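Local coordinates for botulinum neurotoxin type G (Clostridium botulinum, PDB 3MPP), which targets the toxin to its host cell, this receptor-binding part of the heavy chain being responsible for adherence to the cell surface, at residues Y236-L242 against L283-K289; E318-Y323 against L335-N341; N232-Y236 against N300-D306. The protein carries 4 engineered substitutions. All blocks are in the same frame, centred on the assembly; numbering follows the deposited sequence.

How the contacts relate
Following the chain through the C-terminal receptor-binding subdomain, the loop 232-236 comes first and runs directly into 236-242, so contacts 3 and 1 share Y236. Contact 1 closes first, when strand 285-289 returns beside strand 239-244; contact 3 closes later, at 300-306, and thus encloses contact 1. Contact 2 follows in series within the hairpin of strands 320-325 and 332-339. Y240 OH probably bonds to R235 N at 2.8 Å, joining contacts 1 and 3. L283 packs on L337 and F285 on V322, joining contact 1 to contact 2 within one sheet. Contacts 2 and 3 do not touch, their nearest atoms being about 10 Å apart.

Contact 1 (Y236-L242 against L283-K289); sequences YDTQYYL and LRFIIKK
D237 OD1 is gripped twice: K288 NZ forms a salt bridge to it at 2.8 Å, and a water that also takes the N-H of K289 donates to it. The ammonium comes from above the carboxylate plane, 46° out of it; a chain that leaves its backbone pointing away is bent at chi2 and chi3, bringing NZ to OD1. The D237 N-H meets I287 O almost straight, with N and O 2.9 Å apart. The methylene chain of K289 suits the Y236 ring: its CG sits over the centre of one face, 3.5 Å from the centroid, a CH-pi contact, while I287 O lies at the ring edge. Farther along, Y240 and F285 form a hydrogen-bonded antiparallel pair, F285 N to Y240 O being 2.8 Å. Beside this pair Q239 NE2 sits over one face of the R284 guanidinium, 3.1 Å from its CZ, with the two planes 28° apart. D313 accepts from Q239 NE2 and forms a salt bridge with R284 NE, which probably eases the meeting of two donor groups. Charge pairing thus lies on the more exposed side of the strands, while Y240, L242, F285 and I287 supply buried, mostly apolar packing.

Contact 2 (E318-Y323 against L335-N341); sequences ESYRVY and LFLAPIN
Y323 has CG anti to its carbonyl carbon (chi1 -69°), which lays the ring along 336-341, while N341, its CG between backbone N and carbonyl carbon (chi1 66°), turns its amide back over that ring. N341 ND2 stands 3.2 Å above the ring plane, offset toward the rim, and is held by a nearly straight bond to P339 O at 3.1 Å, while N341 OD1 accepts from D343 N. The Y323 hydroxyl accepts from N341 N at 3.2 Å, and a water joins it to N341 O. Tyrosine fits here because the ring gives N341 ND2 a face to lie over while its OH accepts from the backbone N-H of N341. The strands pair antiparallel: Y323 N meets F336 O at 2.8 Å and R321 N meets A338 O at 2.9 Å. Proline at 339 offers no N-H, but its CD lies over one face of the Y320 ring as a CH-pi contact. I340 CD1 reaches R321 CB at 3.6 Å and lies over one face of the guanidinium. V322 CG2 meets L337 CD2 at 3.8 Å, two branched apolar side chains that suit a buried place. Strand 320-325 also pairs with strand 307-312, whose L310 and I312 meet V322, and strand 332-339 with 394-400; on strand 346-353, D348 forms a salt bridge with R321 and F346 stacks on F336.

Contact 3 (N232-Y236 against N300-D306); sequences NPLRY and NIVREGD
R235 and I301 mark a single backbone bridge between two loops, flanked by bonds from V302 N to L234 O at 2.9 Å and from Y236 N to N300 O at 2.8 Å. V302 packs on the Y236 ring: its CG2 lies over the centre of the ring, 3.7 Å from the centroid and 8° off the normal. The valine's CG2 is anti to its carbonyl carbon, which sets this methyl squarely on the ring, and a compact branched residue suits so close an approach. At the far end of the ring the Y236 hydroxyl donates to D306 OD2 at 2.7 Å. That oxygen also accepts from R303 N at 2.9 Å, and the two donors arrive from opposite faces of the carboxylate plane, so the acid is fixed from both sides. The short side chain of aspartate holds OD2 close to the turn, where it accepts from R303 N as well as from the tyrosine. Beside the bridge, I301 places CG1 over one face of the R235 guanidinium, 3.5 Å from NH1, and its CD1 meets P233 CB at 3.9 Å. R303 to D306 is a type II beta turn closed by D306 N to R303 O, and G305 takes the positive phi (87°) characteristic of the third position of the turn. In the beta-trefoil C-terminal subdomain, this turn leads into strand 307-312, and the bridge and the Y236-D306 bond tie the segment 300-306 to the loop preceding strand 239-244.

Contact 1 (Y236-L242 against L283-K289)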
loop_
_atom_site.group_PDB
_atom_site.type_symbol
_atom_site.label_atom_id
_atom_site.label_comp_id
_atom_site.label_asym_id
_atom_site.label_seq_id
_atom_site.Cartn_x
_atom_site.Cartn_y
_atom_site.Cartn_z
ATOM N N TYR A 236 9.527 -11.863 7.111
ATOM C CA TYR A 236 10.159 -12.268 8.357
ATOM C C TYR A 236 11.413 -11.439 8.587
ATOM O O TYR A 236 11.944 -10.850 7.657
ATOM C CB TYR A 236 10.555 -13.739 8.288
ATOM C CG TYR A 236 9.386 -14.680 8.325
ATOM C CD1 TYR A 236 8.733 -14.943 9.526
ATOM C CD2 TYR A 236 8.928 -15.308 7.164
ATOM C CE1 TYR A 236 7.652 -15.798 9.578
ATOM C CE2 TYR A 236 7.836 -16.176 7.204
ATOM C CZ TYR A 236 7.204 -16.412 8.435
ATOM O OH TYR A 236 6.128 -17.271 8.533
ATOM N N ASP A 237 11.887 -11.408 9.826
ATOM C CA ASP A 237 13.183 -10.822 10.136
ATOM C C ASP A 237 13.287 -9.353 9.737
ATOM O O ASP A 237 14.373 -8.866 9.416
ATOM C CB ASP A 237 14.308 -11.634 9.466
ATOM C CG ASP A 237 14.344 -13.089 9.929
ATOM O OD1 ASP A 237 13.754 -13.416 10.984
ATOM O OD2 ASP A 237 14.973 -13.909 9.234
ATOM N N THR A 238 12.165 -8.644 9.777
ATOM C CA THR A 238 12.113 -7.243 9.369
ATOM C C THR A 238 11.460 -6.404 10.466
ATOM O O THR A 238 10.400 -6.770 10.991
ATOM C CB THR A 238 11.275 -7.108 8.078
ATOM O OG1 THR A 238 11.870 -7.910 7.052
ATOM C CG2 THR A 238 11.144 -5.630 7.612
ATOM N N GLN A 239 12.057 -5.264 10.793
ATOM C CA GLN A 239 11.483 -4.402 11.836
ATOM C C GLN A 239 10.210 -3.698 11.382
ATOM O O GLN A 239 10.187 -3.061 10.327
ATOM C CB GLN A 239 12.505 -3.380 12.315
ATOM C CG GLN A 239 13.726 -4.017 12.996
ATOM C CD GLN A 239 14.841 -3.019 13.148
ATOM O OE1 GLN A 239 15.117 -2.255 12.230
ATOM N NE2 GLN A 239 15.467 -2.993 14.315
ATOM N N TYR A 240 9.167 -3.801 12.205
ATOM C CA TYR A 240 7.863 -3.234 11.904
ATOM C C TYR A 240 7.280 -2.531 13.120
ATOM O O TYR A 240 7.270 -3.094 14.219
ATOM C CB TYR A 240 6.874 -4.341 11.564
ATOM C CG TYR A 240 7.073 -5.020 10.229
ATOM C CD1 TYR A 240 7.118 -4.287 9.044
ATOM C CD2 TYR A 240 7.165 -6.405 10.152
ATOM C CE1 TYR A 240 7.274 -4.930 7.805
ATOM C CE2 TYR A 240 7.326 -7.056 8.928
ATOM C CZ TYR A 240 7.371 -6.309 7.759
ATOM O OH TYR A 240 7.523 -6.959 6.539
ATOM N N TYR A 241 6.770 -1.322 12.908
ATOM C CA TYR A 241 5.877 -0.674 13.867
ATOM C C TYR A 241 4.456 -1.161 13.582
ATOM O O TYR A 241 4.186 -1.746 12.530
ATOM C CB TYR A 241 6.012 0.858 13.765
ATOM C CG TYR A 241 7.424 1.294 14.083
ATOM C CD1 TYR A 241 7.849 1.402 15.404
ATOM C CD2 TYR A 241 8.345 1.549 13.070
ATOM C CE1 TYR A 241 9.162 1.770 15.719
ATOM C CE2 TYR A 241 9.663 1.916 13.372
ATOM C CZ TYR A 241 10.054 2.029 14.698
ATOM O OH TYR A 241 11.333 2.397 15.007
ATOM N N LEU A 242 3.549 -0.942 14.523
ATOM C CA LEU A 242 2.255 -1.591 14.463
ATOM C C LEU A 242 1.156 -0.559 14.303
ATOM O O LEU A 242 1.155 0.491 14.956
ATOM C CB LEU A 242 2.044 -2.458 15.714
ATOM C CG LEU A 242 0.936 -3.521 15.747
ATOM C CD1 LEU A 242 1.033 -4.516 14.572
ATOM C CD2 LEU A 242 0.941 -4.264 17.089
ATOM N N LEU A 283 6.233 -0.016 20.076
ATOM C CA LEU A 283 6.906 -1.308 19.992
ATOM C C LEU A 283 7.402 -1.556 18.587
ATOM O O LEU A 283 6.672 -1.346 17.627
ATOM C CB LEU A 283 5.947 -2.435 20.374
ATOM C CG LEU A 283 5.389 -2.277 21.800
ATOM C CD1 LEU A 283 4.238 -3.233 22.061
ATOM C CD2 LEU A 283 6.507 -2.485 22.781
ATOM N N ARG A 284 8.637 -2.026 18.480
ATOM C CA ARG A 284 9.169 -2.431 17.194
ATOM C C ARG A 284 9.242 -3.960 17.158
ATOM O O ARG A 284 9.913 -4.569 17.980
ATOM C CB ARG A 284 10.533 -1.790 16.977
ATOM C CG ARG A 284 11.069 -1.946 15.556
ATOM C CD ARG A 284 12.306 -1.104 15.384
ATOM N NE ARG A 284 13.382 -1.525 16.270
ATOM C CZ ARG A 284 14.535 -0.873 16.408
ATOM N NH1 ARG A 284 14.766 0.233 15.707
ATOM N NH2 ARG A 284 15.451 -1.319 17.251
ATOM N N PHE A 285 8.509 -4.563 16.231
ATOM C CA PHE A 285 8.345 -6.008 16.166
ATOM C C PHE A 285 9.197 -6.613 15.077
ATOM O O PHE A 285 9.476 -5.971 14.060
ATOM C CB PHE A 285 6.887 -6.362 15.829
ATOM C CG PHE A 285 5.901 -6.005 16.906
ATOM C CD1 PHE A 285 5.541 -6.942 17.869
ATOM C CD2 PHE A 285 5.313 -4.745 16.940
ATOM C CE1 PHE A 285 4.626 -6.624 18.870
ATOM C CE2 PHE A 285 4.390 -4.413 17.938
ATOM C CZ PHE A 285 4.054 -5.364 18.908
ATOM N N ILE A 286 9.575 -7.873 15.278
ATOM C CA ILE A 286 10.148 -8.679 14.209
ATOM C C ILE A 286 9.373 -9.991 14.150
ATOM O O ILE A 286 9.258 -10.688 15.144
ATOM C CB ILE A 286 11.627 -8.972 14.434
ATOM C CG1 ILE A 286 12.424 -7.662 14.379
ATOM C CG2 ILE A 286 12.138 -9.984 13.399
ATOM C CD1 ILE A 286 13.871 -7.812 14.795
ATOM N N ILE A 287 8.839 -10.312 12.979
ATOM C CA ILE A 287 8.157 -11.581 12.780
ATOM C C ILE A 287 9.164 -12.710 12.575
ATOM O O ILE A 287 10.028 -12.634 11.690
ATOM C CB ILE A 287 7.172 -11.492 11.591
ATOM C CG1 ILE A 287 6.228 -10.287 11.776
ATOM C CG2 ILE A 287 6.356 -12.760 11.471
ATOM C CD1 ILE A 287 5.405 -9.999 10.547
ATOM N N LYS A 288 9.043 -13.761 13.389
ATOM C CA LYS A 288 9.927 -14.929 13.301
ATOM C C LYS A 288 9.128 -16.170 12.906
ATOM O O LYS A 288 7.976 -16.339 13.320
ATOM C CB LYS A 288 10.595 -15.218 14.666
ATOM C CG LYS A 288 11.364 -14.061 15.277
ATOM C CD LYS A 288 12.491 -13.581 14.358
ATOM C CE LYS A 288 13.569 -14.648 14.229
ATOM N NZ LYS A 288 14.775 -14.117 13.520
ATOM N N LYS A 289 9.751 -17.057 12.145
ATOM C CA LYS A 289 9.147 -18.348 11.852
ATOM C C LYS A 289 9.104 -19.181 13.115
ATOM O O LYS A 289 10.115 -19.345 13.788
ATOM C CB LYS A 289 9.939 -19.094 10.776
ATOM C CG LYS A 289 9.829 -18.472 9.393
ATOM C CD LYS A 289 10.744 -19.177 8.393
ATOM C CE LYS A 289 11.012 -18.277 7.189
ATOM N NZ LYS A 289 11.757 -18.985 6.092
HETATM O O HOH W 1 12.405 -15.969 11.140
HETATM O O HOH W 2 9.489 -9.153 10.457
HETATM O O HOH W 3 13.439 1.550 13.360
HETATM O O HOH W 4 4.546 0.218 17.096
#

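Contact 2 (E318-Y323 against L335-N341)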
loop_
_atom_site.group_PDB
_atom_site.type_symbol
_atom_site.label_atom_id
_atom_site.label_comp_id
_atom_site.label_asym_id
_atom_site.label_seq_id
_atom_site.Cartn_x
_atom_site.Cartn_y
_atom_site.Cartn_z
ATOM N N GLU A 318 17.882 -7.076 25.686
ATOM C CA GLU A 318 17.482 -8.448 25.397
ATOM C C GLU A 318 16.193 -8.483 24.583
ATOM O O GLU A 318 15.403 -7.537 24.582
ATOM C CB GLU A 318 17.364 -9.302 26.670
ATOM C CG GLU A 318 16.238 -8.908 27.592
ATOM C CD GLU A 318 16.078 -9.845 28.782
ATOM O OE1 GLU A 318 16.598 -10.980 28.756
ATOM O OE2 GLU A 318 15.409 -9.439 29.753
ATOM N N SER A 319 16.012 -9.582 23.872
ATOM C CA SER A 319 14.841 -9.785 23.054
ATOM C C SER A 319 13.646 -10.032 23.956
ATOM O O SER A 319 13.746 -10.753 24.961
ATOM C CB SER A 319 15.051 -10.985 22.129
ATOM O OG SER A 319 13.890 -11.238 21.363
ATOM N N TYR A 320 12.524 -9.414 23.603
ATOM C CA TYR A 320 11.254 -9.708 24.247
ATOM C C TYR A 320 10.386 -10.376 23.203
ATOM O O TYR A 320 10.741 -10.425 22.033
ATOM C CB TYR A 320 10.569 -8.436 24.737
ATOM C CG TYR A 320 11.021 -7.971 26.102
ATOM C CD1 TYR A 320 10.109 -7.787 27.136
ATOM C CD2 TYR A 320 12.361 -7.716 26.355
ATOM C CE1 TYR A 320 10.524 -7.349 28.393
ATOM C CE2 TYR A 320 12.784 -7.288 27.602
ATOM C CZ TYR A 320 11.860 -7.108 28.617
ATOM O OH TYR A 320 12.285 -6.678 29.854
ATOM N N ARG A 321 9.239 -10.880 23.626
ATOM C CA ARG A 321 8.356 -11.583 22.719
ATOM C C ARG A 321 6.963 -11.454 23.266
ATOM O O ARG A 321 6.783 -11.239 24.470
ATOM C CB ARG A 321 8.751 -13.060 22.640
ATOM C CG ARG A 321 7.768 -13.929 21.854
ATOM C CD ARG A 321 8.352 -15.308 21.597
ATOM N NE ARG A 321 9.505 -15.217 20.712
ATOM C CZ ARG A 321 10.286 -16.244 20.398
ATOM N NH1 ARG A 321 10.043 -17.452 20.906
ATOM N NH2 ARG A 321 11.308 -16.060 19.573
ATOM N N VAL A 322 5.977 -11.572 22.382
ATOM C CA VAL A 322 4.587 -11.498 22.784
ATOM C C VAL A 322 4.118 -12.860 23.278
ATOM O O VAL A 322 4.285 -13.858 22.584
ATOM C CB VAL A 322 3.690 -11.040 21.610
ATOM C CG1 VAL A 322 2.236 -11.019 22.040
ATOM C CG2 VAL A 322 4.132 -9.638 21.088
ATOM N N TYR A 323 3.535 -12.895 24.478
ATOM C CA TYR A 323 2.977 -14.136 25.027
ATOM C C TYR A 323 1.488 -14.039 25.337
ATOM O O TYR A 323 0.987 -13.002 25.779
ATOM C CB TYR A 323 3.734 -14.602 26.281
ATOM C CG TYR A 323 5.142 -15.085 26.010
ATOM C CD1 TYR A 323 5.406 -16.424 25.764
ATOM C CD2 TYR A 323 6.206 -14.190 25.989
ATOM C CE1 TYR A 323 6.701 -16.869 25.522
ATOM C CE2 TYR A 323 7.495 -14.615 25.737
ATOM C CZ TYR A 323 7.738 -15.954 25.507
ATOM O OH TYR A 323 9.022 -16.352 25.242
ATOM N N LEU A 335 -2.044 -8.985 26.685
ATOM C CA LEU A 335 -0.887 -9.740 26.194
ATOM C C LEU A 335 0.300 -9.468 27.101
ATOM O O LEU A 335 0.449 -8.356 27.614
ATOM C CB LEU A 335 -0.546 -9.354 24.738
ATOM C CG LEU A 335 -1.602 -9.824 23.731
ATOM C CD1 LEU A 335 -1.319 -9.317 22.311
ATOM C CD2 LEU A 335 -1.673 -11.362 23.760
ATOM N N PHE A 336 1.136 -10.490 27.288
ATOM C CA PHE A 336 2.284 -10.455 28.193
ATOM C C PHE A 336 3.542 -10.226 27.362
ATOM O O PHE A 336 3.920 -11.077 26.565
ATOM C CB PHE A 336 2.356 -11.801 28.934
ATOM C CG PHE A 336 3.543 -11.954 29.884
ATOM C CD1 PHE A 336 3.875 -10.956 30.803
ATOM C CD2 PHE A 336 4.283 -13.133 29.890
ATOM C CE1 PHE A 336 4.956 -11.119 31.683
ATOM C CE2 PHE A 336 5.365 -13.312 30.774
ATOM C CZ PHE A 336 5.699 -12.310 31.669
ATOM N N LEU A 337 4.171 -9.060 27.507
ATOM C CA LEU A 337 5.348 -8.749 26.693
ATOM C C LEU A 337 6.533 -9.002 27.607
ATOM O O LEU A 337 6.707 -8.279 28.595
ATOM C CB LEU A 337 5.316 -7.286 26.185
ATOM C CG LEU A 337 4.013 -6.830 25.521
ATOM C CD1 LEU A 337 4.084 -5.375 24.992
ATOM C CD2 LEU A 337 3.608 -7.802 24.410
ATOM N N ALA A 338 7.313 -10.047 27.315
ATOM C CA ALA A 338 8.317 -10.544 28.278
ATOM C C ALA A 338 9.592 -11.123 27.646
ATOM O O ALA A 338 9.601 -11.508 26.473
ATOM C CB ALA A 338 7.670 -11.593 29.177
ATOM N N PRO A 339 10.674 -11.192 28.432
ATOM C CA PRO A 339 11.850 -11.935 27.971
ATOM C C PRO A 339 11.478 -13.378 27.632
ATOM O O PRO A 339 10.539 -13.942 28.207
ATOM C CB PRO A 339 12.792 -11.923 29.194
ATOM C CG PRO A 339 12.316 -10.759 30.044
ATOM C CD PRO A 339 10.832 -10.654 29.799
ATOM N N ILE A 340 12.229 -13.969 26.714
ATOM C CA ILE A 340 12.017 -15.354 26.315
ATOM C C ILE A 340 12.005 -16.280 27.522
ATOM O O ILE A 340 12.832 -16.148 28.432
ATOM C CB ILE A 340 13.104 -15.834 25.336
ATOM C CG1 ILE A 340 13.282 -14.822 24.202
ATOM C CG2 ILE A 340 12.762 -17.224 24.795
ATOM C CD1 ILE A 340 11.973 -14.392 23.557
ATOM N N ASN A 341 11.069 -17.224 27.524
ATOM C CA ASN A 341 10.912 -18.131 28.662
ATOM C C ASN A 341 10.249 -19.441 28.252
ATOM O O ASN A 341 9.617 -19.509 27.195
ATOM C CB ASN A 341 10.040 -17.457 29.730
ATOM C CG ASN A 341 8.604 -17.235 29.249
ATOM O OD1 ASN A 341 7.768 -18.129 29.355
ATOM N ND2 ASN A 341 8.321 -16.040 28.709
HETATM O O HOH W 5 14.831 -12.675 26.169
HETATM O O HOH W 6 9.275 -19.127 24.311
#

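Contact 3 (N232-Y236 against N300-D306)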
loop_
_atom_site.group_PDB
_atom_site.type_symbol
_atom_site.label_atom_id
_atom_site.label_comp_id
_atom_site.label_asym_id
_atom_site.label_seq_id
_atom_site.Cartn_x
_atom_site.Cartn_y
_atom_site.Cartn_z
ATOM N N ASN A 232 3.528 -3.703 0.122
ATOM C CA ASN A 232 4.482 -4.731 -0.301
ATOM C C ASN A 232 4.337 -6.010 0.520
ATOM O O ASN A 232 3.766 -5.990 1.615
ATOM C CB ASN A 232 5.915 -4.202 -0.188
ATOM C CG ASN A 232 6.249 -3.230 -1.290
ATOM O OD1 ASN A 232 5.786 -3.387 -2.419
ATOM N ND2 ASN A 232 7.048 -2.223 -0.974
ATOM N N PRO A 233 4.857 -7.133 0.001
ATOM C CA PRO A 233 4.771 -8.367 0.794
ATOM C C PRO A 233 5.316 -8.214 2.221
ATOM O O PRO A 233 6.337 -7.568 2.459
ATOM C CB PRO A 233 5.640 -9.350 0.008
ATOM C CG PRO A 233 5.502 -8.865 -1.439
ATOM C CD PRO A 233 5.468 -7.354 -1.325
ATOM N N LEU A 234 4.608 -8.823 3.163
ATOM C CA LEU A 234 5.033 -8.872 4.553
ATOM C C LEU A 234 6.202 -9.854 4.671
ATOM O O LEU A 234 6.166 -10.918 4.068
ATOM C CB LEU A 234 3.864 -9.363 5.410
ATOM C CG LEU A 234 3.975 -9.186 6.925
ATOM C CD1 LEU A 234 4.073 -7.708 7.318
ATOM C CD2 LEU A 234 2.781 -9.857 7.599
ATOM N N ARG A 235 7.212 -9.519 5.472
ATOM C CA ARG A 235 8.407 -10.367 5.575
ATOM C C ARG A 235 8.846 -10.727 6.994
ATOM O O ARG A 235 8.601 -9.989 7.945
ATOM C CB ARG A 235 9.573 -9.712 4.826
ATOM C CG ARG A 235 9.293 -9.638 3.324
ATOM C CD ARG A 235 10.425 -9.099 2.483
ATOM N NE ARG A 235 9.932 -8.830 1.129
ATOM C CZ ARG A 235 10.106 -9.637 0.087
ATOM N NH1 ARG A 235 10.789 -10.767 0.221
ATOM N NH2 ARG A 235 9.612 -9.306 -1.097
ATOM N N TYR A 236 9.527 -11.863 7.111
ATOM C CA TYR A 236 10.159 -12.268 8.357
ATOM C C TYR A 236 11.413 -11.439 8.587
ATOM O O TYR A 236 11.944 -10.850 7.657
ATOM C CB TYR A 236 10.555 -13.739 8.288
ATOM C CG TYR A 236 9.386 -14.680 8.325
ATOM C CD1 TYR A 236 8.733 -14.943 9.526
ATOM C CD2 TYR A 236 8.928 -15.308 7.164
ATOM C CE1 TYR A 236 7.652 -15.798 9.578
ATOM C CE2 TYR A 236 7.836 -16.176 7.204
ATOM C CZ TYR A 236 7.204 -16.412 8.435
ATOM O OH TYR A 236 6.128 -17.271 8.533
ATOM N N ASN A 300 11.634 -15.329 2.574
ATOM C CA ASN A 300 11.331 -14.624 3.812
ATOM C C ASN A 300 9.969 -13.933 3.793
ATOM O O ASN A 300 9.734 -12.980 4.537
ATOM C CB ASN A 300 12.449 -13.629 4.153
ATOM C CG ASN A 300 12.499 -12.450 3.203
ATOM O OD1 ASN A 300 13.108 -11.421 3.510
ATOM N ND2 ASN A 300 11.857 -12.585 2.047
ATOM N N ILE A 301 9.079 -14.398 2.927
ATOM C CA ILE A 301 7.752 -13.810 2.834
ATOM C C ILE A 301 6.806 -14.546 3.781
ATOM O O ILE A 301 6.773 -15.768 3.800
ATOM C CB ILE A 301 7.206 -13.862 1.398
ATOM C CG1 ILE A 301 8.045 -12.952 0.488
ATOM C CG2 ILE A 301 5.721 -13.461 1.366
ATOM C CD1 ILE A 301 7.461 -12.732 -0.880
ATOM N N VAL A 302 6.056 -13.792 4.577
ATOM C CA VAL A 302 5.071 -14.379 5.483
ATOM C C VAL A 302 3.779 -14.658 4.736
ATOM O O VAL A 302 3.215 -13.767 4.106
ATOM C CB VAL A 302 4.734 -13.431 6.640
ATOM C CG1 VAL A 302 3.917 -14.181 7.705
ATOM C CG2 VAL A 302 6.021 -12.847 7.231
ATOM N N ARG A 303 3.299 -15.887 4.836
ATOM C CA ARG A 303 2.096 -16.298 4.132
ATOM C C ARG A 303 0.932 -16.541 5.075
ATOM O O ARG A 303 1.118 -16.927 6.225
ATOM C CB ARG A 303 2.373 -17.535 3.279
ATOM C CG ARG A 303 3.090 -17.157 1.987
ATOM C CD ARG A 303 3.676 -18.336 1.233
ATOM N NE ARG A 303 4.469 -17.816 0.121
ATOM C CZ ARG A 303 5.765 -17.534 0.199
ATOM N NH1 ARG A 303 6.426 -17.758 1.327
ATOM N NH2 ARG A 303 6.401 -17.033 -0.852
ATOM N N GLU A 304 -0.271 -16.297 4.572
ATOM C CA GLU A 304 -1.477 -16.485 5.350
ATOM C C GLU A 304 -1.451 -17.855 6.017
ATOM O O GLU A 304 -1.155 -18.869 5.377
ATOM C CB GLU A 304 -2.699 -16.337 4.440
ATOM C CG GLU A 304 -3.890 -15.669 5.100
ATOM C CD GLU A 304 -4.820 -16.655 5.785
ATOM O OE1 GLU A 304 -4.525 -17.872 5.764
ATOM O OE2 GLU A 304 -5.851 -16.208 6.339
ATOM N N GLY A 305 -1.725 -17.878 7.316
ATOM C CA GLY A 305 -1.760 -19.124 8.061
ATOM C C GLY A 305 -0.433 -19.601 8.639
ATOM O O GLY A 305 -0.409 -20.572 9.396
ATOM N N ASP A 306 0.674 -18.943 8.285
ATOM C CA ASP A 306 1.986 -19.318 8.838
ATOM C C ASP A 306 1.945 -19.262 10.362
ATOM O O ASP A 306 1.235 -18.434 10.928
ATOM C CB ASP A 306 3.085 -18.349 8.380
ATOM C CG ASP A 306 3.651 -18.695 7.005
ATOM O OD1 ASP A 306 3.223 -19.705 6.420
ATOM O OD2 ASP A 306 4.520 -17.941 6.508
#